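Local coordinates for protein rhamnosidase B (Bacillus sp., PDB 2OKX) that hydrolyses terminal alpha-L-rhamnose residues from alpha-L-rhamnosides, probably with inversion of the anomeric configuration, at residues Leu223-Gln228 and Gly312-Ala317; Asn333-Ala338 and Ser390-Glu395; Leu682-Ile687 and Ala847-Asn852; Val796-Pro801 and Glu841-Phe846. All blocks are in the same frame, centred on the assembly; numbering follows the deposited sequence.

Contact 1 of 4, residues Leu223-Gln228 and Gly312-Ala317; sequences LDLRNQ and GSSHFA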
# COMPACT_ATOMS: atom_id res chain seq x y z
N LEU A 223 -0.13 20.28 6.56
CA LEU A 223 -1.49 20.75 6.34
C LEU A 223 -2.32 19.81 5.48
O LEU A 223 -1.84 19.30 4.47
CB LEU A 223 -1.48 22.12 5.64
CG LEU A 223 -0.21 22.98 5.63
CD1 LEU A 223 -0.50 24.25 4.82
CD2 LEU A 223 0.22 23.33 7.03
N ASP A 224 -3.56 19.57 5.89
CA ASP A 224 -4.45 18.72 5.11
C ASP A 224 -5.31 19.69 4.30
O ASP A 224 -6.43 20.03 4.68
CB ASP A 224 -5.32 17.86 6.02
CG ASP A 224 -6.09 16.81 5.25
OD1 ASP A 224 -6.50 15.80 5.87
OD2 ASP A 224 -6.30 16.99 4.03
N LEU A 225 -4.74 20.16 3.20
CA LEU A 225 -5.42 21.10 2.32
C LEU A 225 -6.66 20.52 1.67
O LEU A 225 -7.62 21.25 1.39
CB LEU A 225 -4.44 21.60 1.25
CG LEU A 225 -3.26 22.42 1.76
CD1 LEU A 225 -2.32 22.76 0.61
CD2 LEU A 225 -3.77 23.69 2.43
N ARG A 226 -6.66 19.22 1.43
CA ARG A 226 -7.81 18.55 0.81
C ARG A 226 -9.06 18.72 1.66
O ARG A 226 -10.10 19.18 1.18
CB ARG A 226 -7.51 17.06 0.61
CG ARG A 226 -8.70 16.22 0.13
CD ARG A 226 -8.34 14.73 0.20
NE ARG A 226 -9.49 13.85 0.04
CZ ARG A 226 -10.01 13.49 -1.13
NH1 ARG A 226 -11.06 12.67 -1.17
NH2 ARG A 226 -9.48 13.94 -2.26
N ASN A 227 -8.97 18.36 2.94
CA ASN A 227 -10.11 18.47 3.84
C ASN A 227 -10.40 19.93 4.24
O ASN A 227 -11.52 20.26 4.62
CB ASN A 227 -9.91 17.60 5.09
CG ASN A 227 -9.91 16.10 4.77
OD1 ASN A 227 -10.28 15.68 3.67
ND2 ASN A 227 -9.53 15.30 5.76
N GLN A 228 -9.39 20.79 4.15
CA GLN A 228 -9.57 22.20 4.50
C GLN A 228 -10.29 22.97 3.40
O GLN A 228 -11.18 23.78 3.68
CB GLN A 228 -8.21 22.85 4.78
CG GLN A 228 -8.20 24.39 4.74
CD GLN A 228 -9.00 25.04 5.87
OE1 GLN A 228 -9.21 26.25 5.87
NE2 GLN A 228 -9.44 24.23 6.83
N GLY A 312 -3.63 13.34 1.73
CA GLY A 312 -2.30 13.26 2.30
C GLY A 312 -1.88 14.65 2.73
O GLY A 312 -2.53 15.63 2.39
N SER A 313 -0.77 14.75 3.46
CA SER A 313 -0.30 16.03 3.95
C SER A 313 0.48 16.87 2.95
O SER A 313 1.24 16.35 2.13
CB SER A 313 0.57 15.82 5.19
OG SER A 313 -0.16 15.19 6.22
N SER A 314 0.27 18.18 3.02
CA SER A 314 0.99 19.15 2.20
C SER A 314 1.93 19.77 3.23
O SER A 314 1.56 19.92 4.40
CB SER A 314 0.03 20.21 1.63
OG SER A 314 -0.89 19.61 0.72
N HIS A 315 3.15 20.12 2.82
CA HIS A 315 4.13 20.66 3.75
C HIS A 315 4.58 22.08 3.50
O HIS A 315 4.76 22.50 2.36
CB HIS A 315 5.34 19.72 3.78
CG HIS A 315 5.02 18.37 4.36
ND1 HIS A 315 5.15 18.09 5.70
CD2 HIS A 315 4.50 17.26 3.78
CE1 HIS A 315 4.71 16.86 5.93
NE2 HIS A 315 4.31 16.34 4.79
N PHE A 316 4.79 22.81 4.60
CA PHE A 316 5.22 24.21 4.56
C PHE A 316 6.23 24.44 5.68
O PHE A 316 5.97 24.08 6.83
CB PHE A 316 4.01 25.12 4.78
CG PHE A 316 4.31 26.59 4.64
CD1 PHE A 316 3.59 27.53 5.36
CD2 PHE A 316 5.30 27.03 3.76
CE1 PHE A 316 3.84 28.89 5.21
CE2 PHE A 316 5.56 28.39 3.61
CZ PHE A 316 4.83 29.32 4.33
N ALA A 317 7.37 25.02 5.36
CA ALA A 317 8.39 25.28 6.37
C ALA A 317 9.04 26.64 6.16
O ALA A 317 9.07 27.16 5.06
CB ALA A 317 9.46 24.18 6.35
O HOH W 1 -6.01 14.61 2.84
O HOH W 2 -3.16 18.29 1.31

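Contact 2 of 4, residues Asn333-Ala338 and Ser390-Glu395; sequences NGVPLA and SLYTEE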
# COMPACT_ATOMS: atom_id res chain seq x y z
N ASN A 333 -7.67 31.61 15.59
CA ASN A 333 -8.23 30.35 16.04
C ASN A 333 -7.14 29.38 16.49
O ASN A 333 -7.41 28.22 16.79
CB ASN A 333 -9.08 29.70 14.94
CG ASN A 333 -8.25 29.15 13.79
OD1 ASN A 333 -8.77 28.43 12.94
ND2 ASN A 333 -6.97 29.50 13.75
N GLY A 334 -5.90 29.87 16.55
CA GLY A 334 -4.79 29.03 16.97
C GLY A 334 -3.80 28.68 15.87
O GLY A 334 -2.62 28.47 16.13
N VAL A 335 -4.29 28.61 14.63
CA VAL A 335 -3.44 28.29 13.48
C VAL A 335 -3.04 29.59 12.79
O VAL A 335 -3.90 30.36 12.35
CB VAL A 335 -4.19 27.39 12.48
CG1 VAL A 335 -3.31 27.08 11.28
CG2 VAL A 335 -4.63 26.11 13.17
N PRO A 336 -1.73 29.86 12.68
CA PRO A 336 -1.18 31.06 12.05
C PRO A 336 -1.33 31.17 10.53
O PRO A 336 -0.71 32.04 9.91
CB PRO A 336 0.28 31.03 12.48
CG PRO A 336 0.58 29.57 12.46
CD PRO A 336 -0.64 28.98 13.15
N LEU A 337 -2.13 30.30 9.95
CA LEU A 337 -2.35 30.31 8.51
C LEU A 337 -3.84 30.41 8.23
O LEU A 337 -4.67 30.07 9.07
CB LEU A 337 -1.82 29.03 7.85
CG LEU A 337 -0.36 28.63 8.05
CD1 LEU A 337 -0.09 27.30 7.37
CD2 LEU A 337 0.54 29.70 7.48
N ALA A 338 -4.17 30.88 7.03
CA ALA A 338 -5.55 30.99 6.59
C ALA A 338 -5.56 30.57 5.13
O ALA A 338 -4.52 30.58 4.47
CB ALA A 338 -6.03 32.43 6.73
N SER A 390 -7.77 20.86 13.53
CA SER A 390 -7.51 19.43 13.42
C SER A 390 -6.81 19.02 12.12
O SER A 390 -6.31 17.90 12.01
CB SER A 390 -8.82 18.65 13.57
OG SER A 390 -9.73 18.95 12.53
N LEU A 391 -6.75 19.93 11.16
CA LEU A 391 -6.11 19.66 9.88
C LEU A 391 -4.75 20.32 9.80
O LEU A 391 -4.14 20.39 8.74
CB LEU A 391 -6.99 20.19 8.73
CG LEU A 391 -8.46 19.77 8.71
CD1 LEU A 391 -9.15 20.39 7.49
CD2 LEU A 391 -8.57 18.26 8.68
N TYR A 392 -4.26 20.79 10.95
CA TYR A 392 -2.99 21.50 11.00
C TYR A 392 -2.12 21.10 12.18
O TYR A 392 -2.62 20.91 13.29
CB TYR A 392 -3.28 23.01 11.08
CG TYR A 392 -2.06 23.88 11.25
CD1 TYR A 392 -1.37 24.37 10.15
CD2 TYR A 392 -1.61 24.23 12.53
CE1 TYR A 392 -0.26 25.19 10.30
CE2 TYR A 392 -0.49 25.05 12.69
CZ TYR A 392 0.17 25.53 11.58
OH TYR A 392 1.26 26.35 11.72
N THR A 393 -0.81 20.99 11.95
CA THR A 393 0.12 20.66 13.02
C THR A 393 1.54 21.13 12.73
O THR A 393 2.01 21.08 11.59
CB THR A 393 0.17 19.14 13.32
OG1 THR A 393 0.98 18.92 14.49
CG2 THR A 393 0.77 18.36 12.15
N GLU A 394 2.21 21.62 13.77
CA GLU A 394 3.59 22.09 13.65
C GLU A 394 4.56 21.01 14.15
O GLU A 394 5.76 21.23 14.26
CB GLU A 394 3.76 23.40 14.43
CG GLU A 394 3.26 24.61 13.65
CD GLU A 394 3.10 25.86 14.50
OE1 GLU A 394 3.91 26.07 15.43
OE2 GLU A 394 2.17 26.65 14.22
N GLU A 395 4.01 19.84 14.47
CA GLU A 395 4.82 18.71 14.91
C GLU A 395 4.92 17.87 13.64
O GLU A 395 4.16 16.92 13.44
CB GLU A 395 4.09 17.97 16.03
CG GLU A 395 3.77 18.89 17.22
CD GLU A 395 3.03 18.19 18.33
OE1 GLU A 395 1.82 17.91 18.17
OE2 GLU A 395 3.66 17.92 19.38

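Contact 3 of 4, residues Leu682-Ile687 and Ala847-Asn852; sequences LDWAPI and AENRSN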
# COMPACT_ATOMS: atom_id res chain seq x y z
N LEU A 682 -2.39 0.10 -18.44
CA LEU A 682 -1.76 -1.21 -18.53
C LEU A 682 -0.37 -1.13 -17.89
O LEU A 682 -0.10 -1.81 -16.91
CB LEU A 682 -1.62 -1.69 -19.98
CG LEU A 682 -0.84 -3.02 -20.06
CD1 LEU A 682 -1.51 -4.07 -19.18
CD2 LEU A 682 -0.76 -3.50 -21.50
N ASP A 683 0.50 -0.29 -18.44
CA ASP A 683 1.87 -0.17 -17.94
C ASP A 683 2.32 1.28 -17.71
O ASP A 683 1.74 2.21 -18.26
CB ASP A 683 2.83 -0.84 -18.93
CG ASP A 683 4.21 -1.07 -18.35
OD1 ASP A 683 5.15 -1.31 -19.14
OD2 ASP A 683 4.36 -1.03 -17.11
N TRP A 684 3.37 1.46 -16.91
CA TRP A 684 3.90 2.79 -16.63
C TRP A 684 4.96 3.09 -17.69
O TRP A 684 6.16 3.05 -17.43
CB TRP A 684 4.53 2.86 -15.23
CG TRP A 684 3.54 2.70 -14.11
CD1 TRP A 684 3.53 1.72 -13.16
CD2 TRP A 684 2.42 3.55 -13.82
NE1 TRP A 684 2.47 1.90 -12.30
CE2 TRP A 684 1.77 3.02 -12.68
CE3 TRP A 684 1.90 4.71 -14.42
CZ2 TRP A 684 0.62 3.60 -12.13
CZ3 TRP A 684 0.75 5.29 -13.87
CH2 TRP A 684 0.13 4.73 -12.73
N ALA A 685 4.49 3.38 -18.90
CA ALA A 685 5.37 3.68 -20.02
C ALA A 685 4.61 4.56 -21.01
O ALA A 685 3.38 4.64 -20.96
CB ALA A 685 5.81 2.39 -20.70
N PRO A 686 5.33 5.23 -21.93
CA PRO A 686 4.78 6.12 -22.96
C PRO A 686 3.82 5.47 -23.95
O PRO A 686 3.80 5.83 -25.12
CB PRO A 686 6.03 6.66 -23.66
CG PRO A 686 7.07 6.60 -22.60
CD PRO A 686 6.80 5.26 -21.97
N ILE A 687 3.03 4.51 -23.48
CA ILE A 687 2.05 3.83 -24.33
C ILE A 687 0.95 4.84 -24.66
O ILE A 687 0.55 5.62 -23.79
CB ILE A 687 1.39 2.64 -23.60
CG1 ILE A 687 2.41 1.52 -23.38
CG2 ILE A 687 0.19 2.13 -24.39
CD1 ILE A 687 1.88 0.36 -22.57
N ALA A 847 9.71 8.38 -16.85
CA ALA A 847 9.21 9.51 -16.06
C ALA A 847 7.91 9.26 -15.31
O ALA A 847 7.59 9.97 -14.35
CB ALA A 847 9.07 10.73 -16.95
N GLU A 848 7.14 8.26 -15.74
CA GLU A 848 5.85 7.97 -15.11
C GLU A 848 5.87 7.54 -13.64
O GLU A 848 6.84 6.95 -13.15
CB GLU A 848 5.08 6.90 -15.90
CG GLU A 848 4.63 7.30 -17.30
CD GLU A 848 5.69 7.04 -18.35
OE1 GLU A 848 5.42 7.32 -19.54
OE2 GLU A 848 6.79 6.57 -18.00
N ASN A 849 4.78 7.87 -12.96
CA ASN A 849 4.53 7.48 -11.58
C ASN A 849 5.65 7.69 -10.54
O ASN A 849 5.85 6.85 -9.67
CB ASN A 849 4.09 6.01 -11.59
CG ASN A 849 3.48 5.56 -10.29
OD1 ASN A 849 2.61 6.23 -9.73
ND2 ASN A 849 3.92 4.41 -9.80
N ARG A 850 6.37 8.81 -10.63
CA ARG A 850 7.43 9.09 -9.66
C ARG A 850 7.67 10.60 -9.52
O ARG A 850 7.57 11.35 -10.49
CB ARG A 850 8.72 8.37 -10.07
CG ARG A 850 9.33 8.80 -11.40
CD ARG A 850 10.37 7.78 -11.87
NE ARG A 850 9.73 6.57 -12.39
CZ ARG A 850 10.38 5.44 -12.67
NH1 ARG A 850 11.69 5.34 -12.49
NH2 ARG A 850 9.71 4.40 -13.16
N SER A 851 7.99 11.03 -8.30
CA SER A 851 8.21 12.45 -8.00
C SER A 851 9.37 13.11 -8.74
O SER A 851 9.34 14.32 -8.99
CB SER A 851 8.39 12.65 -6.49
OG SER A 851 7.22 12.28 -5.79
N ASN A 852 10.39 12.32 -9.06
CA ASN A 852 11.56 12.82 -9.77
C ASN A 852 11.99 11.77 -10.79
O ASN A 852 12.16 10.60 -10.46
CB ASN A 852 12.70 13.08 -8.78
CG ASN A 852 13.91 13.73 -9.43
OD1 ASN A 852 14.47 13.21 -10.40
ND2 ASN A 852 14.33 14.88 -8.90
O HOH W 3 2.83 7.67 -19.93

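Contact 4 of 4, residues Val796-Pro801 and Glu841-Phe846; sequences VQIGSP and EMYPNF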
# COMPACT_ATOMS: atom_id res chain seq x y z
N VAL A 796 7.81 1.51 -28.01
CA VAL A 796 7.82 1.91 -26.61
C VAL A 796 8.26 0.64 -25.89
O VAL A 796 7.84 -0.45 -26.28
CB VAL A 796 6.40 2.32 -26.13
CG1 VAL A 796 6.40 2.54 -24.62
CG2 VAL A 796 5.96 3.60 -26.84
N GLN A 797 9.10 0.76 -24.88
CA GLN A 797 9.59 -0.40 -24.15
C GLN A 797 8.84 -0.67 -22.85
O GLN A 797 8.13 0.19 -22.34
CB GLN A 797 11.09 -0.23 -23.86
CG GLN A 797 11.95 -0.02 -25.10
CD GLN A 797 11.89 -1.19 -26.07
OE1 GLN A 797 12.11 -2.33 -25.68
NE2 GLN A 797 11.60 -0.90 -27.33
N ILE A 798 9.02 -1.88 -22.31
CA ILE A 798 8.37 -2.28 -21.06
C ILE A 798 8.91 -1.39 -19.94
O ILE A 798 10.12 -1.25 -19.78
CB ILE A 798 8.66 -3.76 -20.74
CG1 ILE A 798 7.97 -4.66 -21.77
CG2 ILE A 798 8.18 -4.10 -19.33
CD1 ILE A 798 8.19 -6.14 -21.55
N GLY A 799 8.00 -0.80 -19.16
CA GLY A 799 8.43 0.09 -18.10
C GLY A 799 8.37 -0.42 -16.67
O GLY A 799 8.77 0.30 -15.75
N SER A 800 7.88 -1.64 -16.46
CA SER A 800 7.81 -2.17 -15.10
C SER A 800 7.94 -3.69 -15.09
O SER A 800 7.59 -4.35 -16.07
CB SER A 800 6.48 -1.79 -14.45
OG SER A 800 5.41 -2.48 -15.08
N PRO A 801 8.44 -4.25 -13.98
CA PRO A 801 8.58 -5.71 -13.90
C PRO A 801 7.19 -6.34 -13.96
O PRO A 801 7.05 -7.54 -14.22
CB PRO A 801 9.25 -5.92 -12.55
CG PRO A 801 10.05 -4.64 -12.36
CD PRO A 801 9.05 -3.60 -12.81
N GLU A 841 8.90 -1.33 -8.10
CA GLU A 841 7.61 -1.11 -8.71
C GLU A 841 7.78 -0.88 -10.21
O GLU A 841 7.01 -1.39 -11.03
CB GLU A 841 6.96 0.12 -8.08
CG GLU A 841 5.61 0.52 -8.66
CD GLU A 841 5.11 1.84 -8.08
OE1 GLU A 841 3.93 2.17 -8.30
OE2 GLU A 841 5.90 2.54 -7.41
N MET A 842 8.80 -0.11 -10.57
CA MET A 842 9.06 0.21 -11.97
C MET A 842 10.55 0.17 -12.28
O MET A 842 11.38 0.08 -11.37
CB MET A 842 8.54 1.61 -12.29
CG MET A 842 7.06 1.82 -12.00
SD MET A 842 6.62 3.57 -12.06
CE MET A 842 7.40 4.13 -10.53
N TYR A 843 10.87 0.27 -13.56
CA TYR A 843 12.25 0.28 -14.01
C TYR A 843 12.73 1.73 -14.07
O TYR A 843 11.93 2.65 -14.18
CB TYR A 843 12.37 -0.35 -15.40
CG TYR A 843 12.20 -1.85 -15.40
CD1 TYR A 843 11.36 -2.47 -16.33
CD2 TYR A 843 12.87 -2.65 -14.48
CE1 TYR A 843 11.19 -3.85 -16.33
CE2 TYR A 843 12.72 -4.03 -14.48
CZ TYR A 843 11.88 -4.63 -15.41
OH TYR A 843 11.71 -5.99 -15.41
N PRO A 844 14.05 1.94 -13.99
CA PRO A 844 14.62 3.29 -14.05
C PRO A 844 14.47 3.87 -15.45
O PRO A 844 14.19 3.15 -16.41
CB PRO A 844 16.09 3.07 -13.69
CG PRO A 844 16.07 1.83 -12.87
CD PRO A 844 15.08 0.96 -13.60
N ASN A 845 14.66 5.19 -15.55
CA ASN A 845 14.61 5.91 -16.82
C ASN A 845 13.24 6.04 -17.49
O ASN A 845 13.15 6.14 -18.72
CB ASN A 845 15.63 5.32 -17.79
CG ASN A 845 17.05 5.39 -17.26
OD1 ASN A 845 17.43 6.37 -16.61
ND2 ASN A 845 17.84 4.36 -17.53
N PHE A 846 12.19 6.04 -16.69
CA PHE A 846 10.83 6.24 -17.17
C PHE A 846 10.31 7.35 -16.26
O PHE A 846 10.47 7.28 -15.05
CB PHE A 846 9.97 4.98 -17.02
CG PHE A 846 10.22 3.93 -18.06
CD1 PHE A 846 11.28 3.04 -17.92
CD2 PHE A 846 9.41 3.85 -19.19
CE1 PHE A 846 11.53 2.07 -18.89
CE2 PHE A 846 9.65 2.88 -20.17
CZ PHE A 846 10.71 2.00 -20.02

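Contact 1 of 4, residues Leu223-Gln228 and Gly312-Ala317
Leu223 and Ser314 form an antiparallel hydrogen-bonded pair. Leu223 N gives to Ser314 O over 2.8 Å, nearly straight at 179° and in the carbonyl plane. Ser314 N returns a bond to Leu223 O, also 2.8 Å. This is the tight part of the contact. Leu225, at the start of helix 225-229, adds a branch to it. Its CD1 lies 3.6 Å from Ser314 CB and 3.5 Å from Ser314 OG. The same leucine also packs on Tyr242 and Val246 of strand 240-252. Ser314 OG sits beside its own backbone N (chi1 -66°), which turns it to Leu225 and to a water; Arg267 NE also bonds to it.

Toward Gly312 the packing is looser and two waters bridge the segments. The water held by Ser314 OG gives to Gly312 O at 2.9 Å and has a weak third bond from Leu225 N. The second gives to Asp224 OD2 at 2.7 Å and accepts from Gly312 N. Asp224 OD2 also caps the helix: Asn227 N reaches it over 3.2 Å, from above the carboxylate plane. Asp224 OD1 forms a salt bridge with Arg20, which helps to fix the carboxylate. The arrangement is that of a strand, 219-223, ending beside strand 314-320 and passing into an N-capped helix, within the antiparallel sheet of the rhamnosidase D2 domain.

Contact 2 of 4, residues Asn333-Ala338 and Ser390-Glu395
An aromatic ring on an edge strand of the five-stranded antiparallel sheet, Tyr392 of strand 392-393, is covered here by Val335, Pro336 and Leu337 of a loop. That loop leads into strand 338-340, which belongs to another sheet. Val335 makes a CH-pi contact. Its CG1 stands over the centre of the Tyr392 ring, 3.4 Å from the centroid and 9° off the normal. The valine puts this methyl opposite its backbone N (chi1 179°), while CG2 reaches Tyr392 CD2 at 3.6 Å. The Leu337 side chain crosses that of Tyr392 at about a right angle, with its CD1 3.6 Å from Tyr392 CE1. Pro336 crosses in the same way near the phenol end, its CG 3.4 Å from Tyr392 OH.

The hydroxyl gives to Glu394 OE2 at 2.7 Å. It meets the carboxylate on its anti side, 19° out of plane. Tyr219 OH on the adjoining strand 219-223 is a second partner. Pro336 O bonds to Thr248 OG1, which ties the loop to strand 240-252. The chemistry divides along the tyrosine: the loop supplies carbon to ring and phenol end, whereas the two polar bonds of the hydroxyl probably limit how far the ring can swing.

Contact 3 of 4, residues Leu682-Ile687 and Ala847-Asn852
Asn849 lies flat on Trp684. The amide and indole planes are only 10° apart, so the two groups stack. Asn849 CB makes a CH-pi contact, 3.8 Å from the centroid of the six-membered ring and 14° off its normal. The asparagine CG is opposite its backbone N (chi1 -166°), which carries the amide out over the indole. Glu848 runs past Trp684 in the opposite direction, and the two CB atoms are 4.1 Å apart. Its chain bends beyond CG. The carboxylate thereby comes against Ala685 and Pro686, with Glu848 OE1 3.2 Å from Ala685 C and 3.5 Å from Pro686 CD. The proline nitrogen has no hydrogen to offer it, but a water lies 2.6 Å from Glu848 OE1. With an alanine in place of Trp684, the Asn849 side chain would lose the flat surface beneath it, and its amide would probably be freer to turn.

Further bonds help to position the two loops. Arg850 NE bonds to Glu848 O at 3.0 Å, and Arg850 NH2 reaches Tyr843 O. Asn849 ND2 has a weak bond to Glu841 OE1. Trp684 is the centre of an inverse gamma turn, closed by a weak bond from Ala685 N to Asp683 O at 3.1 Å. Met842 touches both Trp684 and Asn849. A glycerol, probably from the crystallisation liquor, lies near Trp684. Both loops belong to the six-hairpin glycosidase domain. Segment 682-687 follows helix 647-665 and rests on Gln765 of helix 764-772. The other segment lies in the loop between helix 817-833 and helix 868-876.

Contact 4 of 4, residues Val796-Pro801 and Glu841-Phe846
Pro801 and Tyr843 come from opposite directions, and the proline ring settles on a face of the phenol. Pro801 CD stands over the ring face, 4.0 Å from its centroid, a CH-pi contact. Pro801 CG is 3.5 Å from Tyr843 CE2. Ile798 O meets the same ring differently: it lies at the edge, near the plane, 3.9 Å from Tyr843 CD1. Phe846 turns a face to the backbone. Gly799 CA sits over it, 3.6 Å from the centroid and displaced toward the rim. The approach is this close because glycine has no side chain.

The two loops belong to the six-hairpin glycosidase domain, an (alpha/alpha)6 barrel, as in other six-hairpin glycosidases. Ser800 is the N-cap of helix 801-813 and Pro801 begins its first turn, so the tyrosine packs directly on the start of that helix. Ser800 OG also bonds to Asp683 OD2. Between the two aromatic contacts, Tyr843 N gives to Gly799 O at 3.0 Å. The bond is straight at 174°, but the donor is tilted 35° from the carbonyl plane. Beside it, Met842 CB is 3.7 Å from Gly799 O.

Tyr843 CG lies beside its backbone N (chi1 -72°), and the ring runs on alongside the loop to Pro801. There its OH bonds to Ser804 OG in helix 801-813. A serine in place of Tyr843 would probably leave Pro801 without the ring face it rests on and Ser804 OG without its phenol partner. Asn827 and Gln830 of helix 817-833 also touch the tyrosine. Two glycerols, probably from the crystallisation liquor, bond here: one to Gln797 OE1 and Ile798 N, the other to Ile798 O.

The four contacts form two pairs. Contacts 1 and 2 come first along the chain, with centres about 10 Å apart. Both reach one antiparallel sheet, through strands 219-223, 314-320 and 392-393. Asp224 N reaches Leu391 O at 3.0 Å, and Leu223 packs on Tyr392. Contacts 3 and 4 lie in the six-hairpin glycosidase domain, with centres about 7 Å apart. Contact 4 is nested inside the chain loop that contact 3 closes, and Asp683 links them through Gly799 N and Ser800 OG. Centres of contacts 1 and 3 are about 25 Å apart, those of contacts 2 and 4 about 40 Å. The first pair joins strand ends, a helix start and a loop; the second joins loops of the helical domain.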